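Local atomic coordinates of NalD (Pseudomonas aeruginosa PAO1, PDB entry 5DAJ), a protein that represses expression of the MexAB-OprM multidrug efflux pump as a secondary, TetR-family regulator, and releases that repression when novobiocin binds to it. Residues A19-F23 and L57-M61; V28-L33 and N53-F58; A95-L100 and L173-L178; E141-A145 and P159-S163. One frame throughout, in Å; residues are numbered along the deposited sequence.

Contact 1. Residues A19-F23 and L57-M61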
loop_
_atom_site.group_PDB
_atom_site.type_symbol
_atom_site.label_atom_id
_atom_site.label_comp_id
_atom_site.label_asym_id
_atom_site.label_seq_id
_atom_site.Cartn_x
_atom_site.Cartn_y
_atom_site.Cartn_z
ATOM N N ALA A 19 -5.648 -18.392 13.511
ATOM C CA ALA A 19 -4.751 -17.245 13.356
ATOM C C ALA A 19 -5.309 -16.179 12.400
ATOM O O ALA A 19 -5.178 -14.973 12.651
ATOM C CB ALA A 19 -3.386 -17.708 12.870
ATOM N N GLU A 20 -5.887 -16.637 11.288
ATOM C CA GLU A 20 -6.505 -15.749 10.287
ATOM C C GLU A 20 -7.573 -14.883 10.951
ATOM O O GLU A 20 -7.553 -13.663 10.826
ATOM C CB GLU A 20 -7.100 -16.563 9.135
ATOM C CG GLU A 20 -7.749 -15.755 8.018
ATOM C CD GLU A 20 -8.438 -16.630 6.980
ATOM O OE1 GLU A 20 -7.926 -17.721 6.661
ATOM O OE2 GLU A 20 -9.503 -16.217 6.470
ATOM N N GLU A 21 -8.470 -15.521 11.692
ATOM C CA GLU A 21 -9.540 -14.813 12.420
ATOM C C GLU A 21 -8.981 -13.851 13.487
ATOM O O GLU A 21 -9.416 -12.694 13.580
ATOM C CB GLU A 21 -10.494 -15.848 13.047
ATOM C CG GLU A 21 -11.673 -15.417 13.838
ATOM C CD GLU A 21 -12.030 -16.397 14.951
ATOM O OE1 GLU A 21 -11.645 -16.232 16.147
ATOM O OE2 GLU A 21 -12.689 -17.377 14.599
ATOM N N LEU A 22 -8.005 -14.321 14.261
ATOM C CA LEU A 22 -7.399 -13.504 15.334
ATOM C C LEU A 22 -6.610 -12.307 14.804
ATOM O O LEU A 22 -6.816 -11.181 15.266
ATOM C CB LEU A 22 -6.504 -14.332 16.260
ATOM C CG LEU A 22 -7.216 -14.884 17.497
ATOM C CD1 LEU A 22 -7.905 -16.198 17.182
ATOM C CD2 LEU A 22 -6.232 -15.070 18.636
ATOM N N PHE A 23 -5.711 -12.560 13.853
ATOM C CA PHE A 23 -4.944 -11.491 13.194
ATOM C C PHE A 23 -5.878 -10.424 12.645
ATOM O O PHE A 23 -5.646 -9.226 12.834
ATOM C CB PHE A 23 -4.100 -12.020 12.025
ATOM C CG PHE A 23 -2.912 -12.855 12.421
ATOM C CD1 PHE A 23 -2.384 -12.847 13.716
ATOM C CD2 PHE A 23 -2.283 -13.631 11.461
ATOM C CE1 PHE A 23 -1.283 -13.614 14.036
ATOM C CE2 PHE A 23 -1.176 -14.408 11.778
ATOM C CZ PHE A 23 -0.673 -14.396 13.066
ATOM N N LEU A 57 4.622 -18.773 10.530
ATOM C CA LEU A 57 3.179 -19.035 10.529
ATOM C C LEU A 57 2.488 -18.088 9.553
ATOM O O LEU A 57 1.760 -18.509 8.656
ATOM C CB LEU A 57 2.592 -18.857 11.930
ATOM C CG LEU A 57 1.171 -19.384 12.139
ATOM C CD1 LEU A 57 0.946 -19.753 13.595
ATOM C CD2 LEU A 57 0.103 -18.390 11.700
ATOM N N PHE A 58 2.761 -16.802 9.733
ATOM C CA PHE A 58 2.223 -15.737 8.880
ATOM C C PHE A 58 2.534 -15.981 7.402
ATOM O O PHE A 58 1.695 -15.764 6.540
ATOM C CB PHE A 58 2.798 -14.394 9.324
ATOM C CG PHE A 58 2.261 -13.216 8.570
ATOM C CD1 PHE A 58 0.985 -12.771 8.793
ATOM C CD2 PHE A 58 3.040 -12.554 7.652
ATOM C CE1 PHE A 58 0.492 -11.671 8.113
ATOM C CE2 PHE A 58 2.553 -11.459 6.963
ATOM C CZ PHE A 58 1.269 -11.015 7.199
ATOM N N ASN A 59 3.746 -16.442 7.136
ATOM C CA ASN A 59 4.200 -16.729 5.779
ATOM C C ASN A 59 3.480 -17.921 5.137
ATOM O O ASN A 59 3.126 -17.879 3.950
ATOM C CB ASN A 59 5.708 -16.982 5.777
ATOM C CG ASN A 59 6.397 -16.371 4.581
ATOM O OD1 ASN A 59 7.101 -17.044 3.861
ATOM N ND2 ASN A 59 6.185 -15.081 4.355
ATOM N N GLU A 60 3.299 -18.982 5.920
ATOM C CA GLU A 60 2.533 -20.155 5.495
ATOM C C GLU A 60 1.093 -19.773 5.188
ATOM O O GLU A 60 0.486 -20.314 4.264
ATOM C CB GLU A 60 2.555 -21.243 6.578
ATOM C CG GLU A 60 3.897 -21.935 6.739
ATOM C CD GLU A 60 4.313 -22.718 5.504
ATOM O OE1 GLU A 60 3.562 -23.628 5.082
ATOM O OE2 GLU A 60 5.388 -22.393 4.943
HETATM N N MSE A 61 0.568 -18.825 5.957
HETATM C CA MSE A 61 -0.788 -18.322 5.750
HETATM C C MSE A 61 -0.886 -17.632 4.409
HETATM O O MSE A 61 -1.759 -17.935 3.603
HETATM C CB MSE A 61 -1.192 -17.374 6.880
HETATM C CG MSE A 61 -2.651 -16.937 6.787
HETATM SE SE MSE A 61 -3.013 -15.551 8.134
HETATM C CE MSE A 61 -3.238 -16.892 9.531
#
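The end of Met61, a selenomethionine here, is the main bump of this contact: SE with its methyl CE enters a hollow formed by Ala19, Glu20 and Phe23. The methyl CE lies 3.4 Å from Ala19 CB, beside the backbone and CB of Glu20, and 3.9 Å from Phe23 CD2. With CG anti to the backbone N (chi1 -174°) and the next bond also extended, the chain reaches straight across before bending at the last torsion, which turns CE in against helix 6-26. SE stands at the edge of the Phe23 ring, 78° off the normal and 5.2 Å from the centroid, a Met-aromatic contact. One turn earlier on the same helix, Leu57 adds a second bump: its CD2 sits 3.7 Å from Ala19 CB and also approaches Phe23 CE2. Ala19, which is short, leaves room for both. The axes of the two short segments come no closer than 11.6 Å, at 106° between their directions, so the meeting is a nearly perpendicular crossing. It joins the first helix of the TetR-type DNA-binding region to helix 54-63, which in this family leads on toward the C-terminal domain. Phe23 CE2 abuts the edge of the Phe58 ring, near its plane, 4.0 Å from Phe58 CD1. Beyond this apolar seam the Glu20 carboxylate forms salt bridges with Arg107 and Lys104, and Ile111 of helix 103-114 touches both phenylalanines.

Contact 2. Residues V28-L33 and N53-F58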
loop_
_atom_site.group_PDB
_atom_site.type_symbol
_atom_site.label_atom_id
_atom_site.label_comp_id
_atom_site.label_asym_id
_atom_site.label_seq_id
_atom_site.Cartn_x
_atom_site.Cartn_y
_atom_site.Cartn_z
ATOM N N VAL A 28 -1.712 -8.508 14.209
ATOM C CA VAL A 28 -0.671 -9.536 14.355
ATOM C C VAL A 28 0.169 -9.354 15.627
ATOM O O VAL A 28 0.458 -10.328 16.316
ATOM C CB VAL A 28 0.252 -9.595 13.110
ATOM C CG1 VAL A 28 1.456 -10.508 13.330
ATOM C CG2 VAL A 28 -0.536 -10.087 11.905
ATOM N N SER A 29 0.573 -8.118 15.907
ATOM C CA SER A 29 1.377 -7.782 17.098
ATOM C C SER A 29 0.716 -8.243 18.394
ATOM O O SER A 29 1.341 -8.903 19.226
ATOM C CB SER A 29 1.601 -6.270 17.182
ATOM O OG SER A 29 2.496 -5.849 16.177
ATOM N N HIS A 30 -0.555 -7.878 18.536
ATOM C CA HIS A 30 -1.376 -8.208 19.711
ATOM C C HIS A 30 -1.951 -9.636 19.697
ATOM O O HIS A 30 -2.780 -9.971 20.542
ATOM C CB HIS A 30 -2.510 -7.173 19.864
ATOM C CG HIS A 30 -2.024 -5.790 20.179
ATOM N ND1 HIS A 30 -1.285 -5.497 21.307
ATOM C CD2 HIS A 30 -2.180 -4.618 19.518
ATOM C CE1 HIS A 30 -1.004 -4.206 21.324
ATOM N NE2 HIS A 30 -1.535 -3.650 20.249
ATOM N N THR A 31 -1.524 -10.462 18.741
ATOM C CA THR A 31 -1.899 -11.875 18.681
ATOM C C THR A 31 -0.669 -12.746 18.931
ATOM O O THR A 31 0.304 -12.709 18.170
ATOM C CB THR A 31 -2.507 -12.266 17.322
ATOM O OG1 THR A 31 -3.645 -11.441 17.063
ATOM C CG2 THR A 31 -2.953 -13.737 17.319
ATOM N N SER A 32 -0.743 -13.546 19.987
ATOM C CA SER A 32 0.336 -14.449 20.367
ATOM C C SER A 32 0.074 -15.861 19.861
ATOM O O SER A 32 -1.044 -16.206 19.458
ATOM C CB SER A 32 0.468 -14.483 21.889
ATOM O OG SER A 32 -0.643 -15.143 22.465
ATOM N N LEU A 33 1.120 -16.675 19.888
ATOM C CA LEU A 33 1.010 -18.079 19.498
ATOM C C LEU A 33 0.178 -18.858 20.518
ATOM O O LEU A 33 -0.507 -19.816 20.151
ATOM C CB LEU A 33 2.395 -18.715 19.328
ATOM C CG LEU A 33 3.247 -18.127 18.194
ATOM C CD1 LEU A 33 4.678 -18.633 18.259
ATOM C CD2 LEU A 33 2.658 -18.418 16.834
ATOM N N ASN A 53 7.751 -20.308 14.543
ATOM C CA ASN A 53 7.569 -18.952 15.038
ATOM C C ASN A 53 6.433 -18.235 14.323
ATOM O O ASN A 53 5.927 -18.707 13.304
ATOM C CB ASN A 53 8.883 -18.184 14.884
ATOM C CG ASN A 53 9.342 -18.096 13.436
ATOM O OD1 ASN A 53 8.739 -17.395 12.635
ATOM N ND2 ASN A 53 10.427 -18.783 13.102
ATOM N N LYS A 54 6.084 -17.062 14.840
ATOM C CA LYS A 54 4.966 -16.274 14.310
ATOM C C LYS A 54 5.168 -15.864 12.849
ATOM O O LYS A 54 4.223 -15.868 12.067
ATOM C CB LYS A 54 4.713 -15.021 15.172
ATOM C CG LYS A 54 3.326 -14.420 14.961
ATOM C CD LYS A 54 3.182 -13.018 15.507
ATOM C CE LYS A 54 3.222 -12.981 17.011
ATOM N NZ LYS A 54 2.824 -11.636 17.508
ATOM N N ALA A 55 6.388 -15.464 12.503
ATOM C CA ALA A 55 6.722 -15.000 11.137
ATOM C C ALA A 55 6.532 -16.093 10.107
ATOM O O ALA A 55 6.013 -15.846 9.019
ATOM C CB ALA A 55 8.146 -14.471 11.070
ATOM N N HIS A 56 6.968 -17.296 10.460
ATOM C CA HIS A 56 6.828 -18.453 9.580
ATOM C C HIS A 56 5.369 -18.852 9.428
ATOM O O HIS A 56 4.951 -19.231 8.341
ATOM C CB HIS A 56 7.616 -19.642 10.102
ATOM C CG HIS A 56 7.686 -20.787 9.140
ATOM N ND1 HIS A 56 7.144 -22.023 9.419
ATOM C CD2 HIS A 56 8.213 -20.882 7.896
ATOM C CE1 HIS A 56 7.350 -22.835 8.398
ATOM N NE2 HIS A 56 7.993 -22.167 7.460
ATOM N N LEU A 57 4.622 -18.773 10.530
ATOM C CA LEU A 57 3.179 -19.035 10.529
ATOM C C LEU A 57 2.488 -18.088 9.553
ATOM O O LEU A 57 1.760 -18.509 8.656
ATOM C CB LEU A 57 2.592 -18.857 11.930
ATOM C CG LEU A 57 1.171 -19.384 12.139
ATOM C CD1 LEU A 57 0.946 -19.753 13.595
ATOM C CD2 LEU A 57 0.103 -18.390 11.700
ATOM N N PHE A 58 2.761 -16.802 9.733
ATOM C CA PHE A 58 2.223 -15.737 8.880
ATOM C C PHE A 58 2.534 -15.981 7.402
ATOM O O PHE A 58 1.695 -15.764 6.540
ATOM C CB PHE A 58 2.798 -14.394 9.324
ATOM C CG PHE A 58 2.261 -13.216 8.570
ATOM C CD1 PHE A 58 0.985 -12.771 8.793
ATOM C CD2 PHE A 58 3.040 -12.554 7.652
ATOM C CE1 PHE A 58 0.492 -11.671 8.113
ATOM C CE2 PHE A 58 2.553 -11.459 6.963
ATOM C CZ PHE A 58 1.269 -11.015 7.199
#
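Where the chain turns into the predicted helix-turn-helix motif (32-51), the type I beta turn from Val28 to Thr31 receives the ammonium group of Lys54. Lys54 NZ donates to Thr31 O at 2.8 Å and to Val28 O at 3.0 Å; in each bond the nitrogen is tilted 31° from the carbonyl plane. Val28 O also accepts Thr31 N, the bond that closes the turn, and the two donors come from opposite faces of its plane, so this one oxygen joins the turn to the lysine. With CG anti to the backbone N the lysine chain heads away from its helix, CD passing 3.7 Å from Val28 CG1, and a bend at chi3 (-69°) turns its end so that NZ reaches the two carbonyls. A salt bridge to Glu121 gives NZ a third partner. At the root of the lysine, Leu33 CD1 lies 4.0 Å from Lys54 N, while Leu33 CD2 meets Leu57 CD1 at 3.9 Å. Asn53 caps this helix, its OD1 accepting His56 N at 2.8 Å. The contact thus ties the loop after helix 6-26 to the start of helix 54-63; helix 44-51 packs against Leu33 and Leu57, and Glu117 of the second subunit accepts a hydrogen bond from Ser29 N.

Contact 3. Residues A95-L100 and L173-L178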
loop_
_atom_site.group_PDB
_atom_site.type_symbol
_atom_site.label_atom_id
_atom_site.label_comp_id
_atom_site.label_asym_id
_atom_site.label_seq_id
_atom_site.Cartn_x
_atom_site.Cartn_y
_atom_site.Cartn_z
ATOM N N ALA A 95 -6.802 -10.430 -10.903
ATOM C CA ALA A 95 -6.276 -10.172 -9.557
ATOM C C ALA A 95 -7.161 -9.158 -8.822
ATOM O O ALA A 95 -7.580 -9.401 -7.682
ATOM C CB ALA A 95 -4.843 -9.663 -9.629
ATOM N N VAL A 96 -7.446 -8.037 -9.488
ATOM C CA VAL A 96 -8.287 -6.985 -8.909
ATOM C C VAL A 96 -9.696 -7.524 -8.649
ATOM O O VAL A 96 -10.251 -7.332 -7.569
ATOM C CB VAL A 96 -8.350 -5.721 -9.798
ATOM C CG1 VAL A 96 -9.403 -4.731 -9.300
ATOM C CG2 VAL A 96 -6.995 -5.039 -9.840
ATOM N N GLN A 97 -10.255 -8.204 -9.641
ATOM C CA GLN A 97 -11.582 -8.816 -9.509
ATOM C C GLN A 97 -11.680 -9.904 -8.413
ATOM O O GLN A 97 -12.735 -10.078 -7.814
ATOM C CB GLN A 97 -12.025 -9.391 -10.846
ATOM C CG GLN A 97 -12.371 -8.321 -11.866
ATOM C CD GLN A 97 -12.864 -8.890 -13.178
ATOM O OE1 GLN A 97 -12.402 -9.933 -13.625
ATOM N NE2 GLN A 97 -13.813 -8.207 -13.803
ATOM N N SER A 98 -10.582 -10.612 -8.145
ATOM C CA SER A 98 -10.526 -11.646 -7.074
ATOM C C SER A 98 -10.806 -11.116 -5.657
ATOM O O SER A 98 -11.218 -11.880 -4.766
ATOM C CB SER A 98 -9.176 -12.361 -7.060
ATOM O OG SER A 98 -8.166 -11.527 -6.527
ATOM N N LEU A 99 -10.573 -9.817 -5.454
ATOM C CA LEU A 99 -10.902 -9.134 -4.187
ATOM C C LEU A 99 -12.334 -9.369 -3.716
ATOM O O LEU A 99 -12.585 -9.461 -2.519
ATOM C CB LEU A 99 -10.685 -7.624 -4.312
ATOM C CG LEU A 99 -9.240 -7.144 -4.351
ATOM C CD1 LEU A 99 -9.181 -5.694 -4.807
ATOM C CD2 LEU A 99 -8.601 -7.303 -2.986
ATOM N N LEU A 100 -13.262 -9.443 -4.666
ATOM C CA LEU A 100 -14.667 -9.739 -4.372
ATOM C C LEU A 100 -14.943 -11.233 -4.332
ATOM O O LEU A 100 -15.551 -11.736 -3.386
ATOM C CB LEU A 100 -15.604 -9.089 -5.406
ATOM C CG LEU A 100 -16.076 -7.652 -5.157
ATOM C CD1 LEU A 100 -16.960 -7.218 -6.320
ATOM C CD2 LEU A 100 -16.826 -7.490 -3.837
ATOM N N LEU A 173 -4.253 -0.194 -5.827
ATOM C CA LEU A 173 -5.670 -0.550 -5.923
ATOM C C LEU A 173 -6.094 -1.507 -4.808
ATOM O O LEU A 173 -7.126 -1.302 -4.170
ATOM C CB LEU A 173 -5.991 -1.172 -7.284
ATOM C CG LEU A 173 -5.934 -0.224 -8.477
ATOM C CD1 LEU A 173 -6.040 -1.028 -9.758
ATOM C CD2 LEU A 173 -7.032 0.820 -8.415
ATOM N N PHE A 174 -5.286 -2.542 -4.597
ATOM C CA PHE A 174 -5.481 -3.489 -3.487
ATOM C C PHE A 174 -5.501 -2.746 -2.159
ATOM O O PHE A 174 -6.412 -2.911 -1.357
ATOM C CB PHE A 174 -4.372 -4.547 -3.451
ATOM C CG PHE A 174 -4.628 -5.732 -4.341
ATOM C CD1 PHE A 174 -4.920 -5.562 -5.677
ATOM C CD2 PHE A 174 -4.545 -7.028 -3.836
ATOM C CE1 PHE A 174 -5.149 -6.657 -6.493
ATOM C CE2 PHE A 174 -4.770 -8.133 -4.642
ATOM C CZ PHE A 174 -5.068 -7.946 -5.979
ATOM N N ASN A 175 -4.509 -1.894 -1.964
ATOM C CA ASN A 175 -4.360 -1.153 -0.716
ATOM C C ASN A 175 -5.541 -0.218 -0.449
ATOM O O ASN A 175 -6.124 -0.239 0.635
ATOM C CB ASN A 175 -3.067 -0.337 -0.717
ATOM C CG ASN A 175 -2.448 -0.242 0.647
ATOM O OD1 ASN A 175 -2.766 0.664 1.418
ATOM N ND2 ASN A 175 -1.563 -1.179 0.963
ATOM N N ASP A 176 -5.871 0.598 -1.453
ATOM C CA ASP A 176 -7.006 1.532 -1.375
ATOM C C ASP A 176 -8.300 0.798 -1.075
ATOM O O ASP A 176 -9.025 1.165 -0.150
ATOM C CB ASP A 176 -7.174 2.349 -2.672
ATOM C CG ASP A 176 -6.602 3.760 -2.582
ATOM O OD1 ASP A 176 -6.358 4.265 -1.472
ATOM O OD2 ASP A 176 -6.407 4.386 -3.645
ATOM N N TRP A 177 -8.592 -0.233 -1.860
ATOM C CA TRP A 177 -9.881 -0.921 -1.755
ATOM C C TRP A 177 -10.044 -1.642 -0.426
ATOM O O TRP A 177 -11.103 -1.577 0.187
ATOM C CB TRP A 177 -10.108 -1.920 -2.886
ATOM C CG TRP A 177 -11.518 -2.397 -2.886
ATOM C CD1 TRP A 177 -12.595 -1.736 -3.391
ATOM C CD2 TRP A 177 -12.016 -3.602 -2.318
ATOM N NE1 TRP A 177 -13.733 -2.465 -3.187
ATOM C CE2 TRP A 177 -13.408 -3.617 -2.528
ATOM C CE3 TRP A 177 -11.424 -4.679 -1.658
ATOM C CZ2 TRP A 177 -14.223 -4.671 -2.103
ATOM C CZ3 TRP A 177 -12.236 -5.730 -1.232
ATOM C CH2 TRP A 177 -13.620 -5.716 -1.458
ATOM N N LEU A 178 -8.994 -2.331 0.005
ATOM C CA LEU A 178 -9.006 -3.034 1.293
ATOM C C LEU A 178 -9.103 -2.072 2.481
ATOM O O LEU A 178 -9.734 -2.391 3.482
ATOM C CB LEU A 178 -7.772 -3.903 1.438
ATOM C CG LEU A 178 -7.682 -5.092 0.480
ATOM C CD1 LEU A 178 -6.269 -5.664 0.443
ATOM C CD2 LEU A 178 -8.690 -6.163 0.842
#
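Leu99 reaches from helix 84-101 into a hollow lined by Phe174, Trp177 and Leu178 of helix 159-179. Its CB comes first, 3.9 Å from Trp177 CZ3, an oblique approach to the six-membered part of the indole. Next along the chain, CG is placed beside the backbone N and anti to the carbonyl carbon (chi1 -73°), directed toward the partner helix, and chi2 of 166° sets the two methyls. CD1 stays with the indole, 4.0 Å from Trp177 CE3. CD2 turns to the other partners: it meets Leu178 CD2 at 4.0 Å and lies over one face of the Phe174 ring, offset toward the rim, with Phe174 CD2 at 4.2 Å. Leu99 and Trp177 run past each other in opposite directions, each leaning on the flank of the other.

Phe174, one turn before Trp177, answers. Its tip CZ approaches the backbone of the opposite helix, 3.4 Å from Ala95 O. Val96 CG2 extends the apolar strip, 4.1 Å from Leu173 CD1. No hydrogen bond crosses between the segments. Their axes diverge by only 20° in direction and stand 10.7 Å apart at closest approach, a nearly parallel pairing whose width suits these large side chains in the all-helical C-terminal domain of a TetR-type regulator.

Around the pair, helix 103-114 contributes Leu109 against Phe174 and Thr110 against Leu178. Helix 186-201 adds Ala190 on Val96 and Leu194 on Leu173, and Leu173 also packs on Ala168 of the second subunit, so one side of the contact borders that subunit.

Contact 4. Residues E141-A145 and P159-S163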
loop_
_atom_site.group_PDB
_atom_site.type_symbol
_atom_site.label_atom_id
_atom_site.label_comp_id
_atom_site.label_asym_id
_atom_site.label_seq_id
_atom_site.Cartn_x
_atom_site.Cartn_y
_atom_site.Cartn_z
ATOM N N GLU A 141 9.104 -7.129 -16.278
ATOM C CA GLU A 141 10.263 -6.482 -16.891
ATOM C C GLU A 141 10.724 -7.281 -18.112
ATOM O O GLU A 141 10.850 -6.741 -19.211
ATOM C CB GLU A 141 11.406 -6.356 -15.881
ATOM C CG GLU A 141 12.485 -5.351 -16.265
ATOM C CD GLU A 141 13.432 -5.014 -15.118
ATOM O OE1 GLU A 141 13.096 -5.285 -13.941
ATOM O OE2 GLU A 141 14.523 -4.477 -15.394
ATOM N N GLN A 142 10.927 -8.578 -17.908
ATOM C CA GLN A 142 11.319 -9.499 -18.981
ATOM C C GLN A 142 10.306 -9.525 -20.128
ATOM O O GLN A 142 10.687 -9.524 -21.294
ATOM C CB GLN A 142 11.511 -10.906 -18.423
ATOM C CG GLN A 142 12.020 -11.942 -19.429
ATOM C CD GLN A 142 11.707 -13.383 -19.046
ATOM O OE1 GLN A 142 11.391 -14.201 -19.916
ATOM N NE2 GLN A 142 11.805 -13.708 -17.759
ATOM N N LEU A 143 9.024 -9.553 -19.782
ATOM C CA LEU A 143 7.939 -9.509 -20.768
ATOM C C LEU A 143 7.999 -8.237 -21.623
ATOM O O LEU A 143 8.005 -8.310 -22.848
ATOM C CB LEU A 143 6.572 -9.637 -20.083
ATOM C CG LEU A 143 5.312 -9.324 -20.901
ATOM C CD1 LEU A 143 5.287 -10.051 -22.224
ATOM C CD2 LEU A 143 4.077 -9.693 -20.107
ATOM N N PHE A 144 8.046 -7.081 -20.966
ATOM C CA PHE A 144 8.182 -5.791 -21.668
ATOM C C PHE A 144 9.489 -5.681 -22.463
ATOM O O PHE A 144 9.551 -4.960 -23.453
ATOM C CB PHE A 144 8.102 -4.614 -20.691
ATOM C CG PHE A 144 6.733 -4.368 -20.134
ATOM C CD1 PHE A 144 5.674 -4.022 -20.963
ATOM C CD2 PHE A 144 6.508 -4.454 -18.770
ATOM C CE1 PHE A 144 4.415 -3.793 -20.438
ATOM C CE2 PHE A 144 5.251 -4.229 -18.244
ATOM C CZ PHE A 144 4.201 -3.899 -19.080
ATOM N N ALA A 145 10.520 -6.396 -22.014
ATOM C CA ALA A 145 11.848 -6.372 -22.642
ATOM C C ALA A 145 11.975 -7.195 -23.929
ATOM O O ALA A 145 12.954 -7.034 -24.661
ATOM C CB ALA A 145 12.903 -6.830 -21.645
ATOM N N PRO A 159 11.342 -1.118 -20.058
ATOM C CA PRO A 159 10.755 -2.241 -19.310
ATOM C C PRO A 159 10.871 -2.126 -17.794
ATOM O O PRO A 159 9.959 -2.541 -17.072
ATOM C CB PRO A 159 11.564 -3.446 -19.803
ATOM C CG PRO A 159 12.006 -3.066 -21.171
ATOM C CD PRO A 159 12.247 -1.588 -21.121
ATOM N N ARG A 160 11.989 -1.586 -17.321
ATOM C CA ARG A 160 12.221 -1.418 -15.883
ATOM C C ARG A 160 11.107 -0.570 -15.264
ATOM O O ARG A 160 10.478 -0.976 -14.285
ATOM C CB ARG A 160 13.583 -0.767 -15.632
ATOM C CG ARG A 160 13.948 -0.578 -14.165
ATOM C CD ARG A 160 15.331 0.030 -14.014
ATOM N NE ARG A 160 15.380 1.395 -14.521
ATOM C CZ ARG A 160 15.158 2.504 -13.818
ATOM N NH1 ARG A 160 14.870 2.460 -12.527
ATOM N NH2 ARG A 160 15.218 3.685 -14.423
ATOM N N ILE A 161 10.878 0.599 -15.859
ATOM C CA ILE A 161 9.882 1.570 -15.377
ATOM C C ILE A 161 8.459 1.058 -15.557
ATOM O O ILE A 161 7.619 1.225 -14.667
ATOM C CB ILE A 161 10.019 2.933 -16.104
ATOM C CG1 ILE A 161 11.353 3.605 -15.756
ATOM C CG2 ILE A 161 8.863 3.880 -15.775
ATOM C CD1 ILE A 161 11.555 3.952 -14.289
ATOM N N ALA A 162 8.204 0.441 -16.702
ATOM C CA ALA A 162 6.880 -0.094 -17.026
ATOM C C ALA A 162 6.413 -1.116 -15.988
ATOM O O ALA A 162 5.300 -1.024 -15.477
ATOM C CB ALA A 162 6.884 -0.723 -18.411
ATOM N N SER A 163 7.271 -2.082 -15.671
ATOM C CA SER A 163 6.917 -3.130 -14.700
ATOM C C SER A 163 6.648 -2.553 -13.317
ATOM O O SER A 163 5.777 -3.042 -12.591
ATOM C CB SER A 163 8.004 -4.204 -14.608
ATOM O OG SER A 163 9.257 -3.621 -14.325
#
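The backbone oxygen Glu141 O accepts Ala145 N at 2.8 Å, an i to i+4 helical bond, and the ring of Pro159 rests against the same turn, its CB 3.4 Å from Glu141 O. From there the proline spreads along residues 141-145: CB also touches Phe144 CB at 3.8 Å, and CG lies 3.6 Å from Ala145 CA. In Phe144 a chi1 of -72° sets CG beside the backbone N and lays the ring against Ala162 and the Ser163 backbone. Ala162 CB then sits over one ring face, 3.9 Å from the centroid and 15° off the normal, which is the geometry of a CH-pi contact. The axes of the two segments approach to 8.2 Å, and their directions differ by 130°. They belong to two helices that follow each other, apart from the short helix 147-150, in the all-helical C-terminal domain; Pro159 opens the second, at a position where the missing proline N-H costs no helical bond. Ser163, one turn on, brings CB to 3.5 Å from Glu141 N. Glu141 and Arg160 lie side by side, yet their charged ends separate: Glu141 OE2 is 3.8 Å from the aliphatic Arg160 CB, whereas OE1 forms a salt bridge with Arg164. The guanidinium of Arg160 turns instead to Asp189 of the second subunit, and Leu88 of helix 84-101 packs on Phe144.

How the contacts relate
Contacts 1 and 2 form one continuous unit: their centres are about 7 Å apart, they share Leu57 and Phe58 of helix 54-63, and Phe23 CG meets Val28 CG2 at 3.7 Å. Contacts 3 and 4 both use helix 159-179, with contact 4 nested inside the chain loop that contact 3 closes, but their centres lie about 23 Å apart and their nearest atoms about 12 Å, so they do not touch. Between the DNA-binding region and the C-terminal domain, contact 1 comes within about 11 Å of contact 3, nearest atoms; contact 4 lies on the other side of the chain's centre, about 33 Å from contact 1 between centres. The second subunit is met by contacts 2, 3 and 4, hence in both regions.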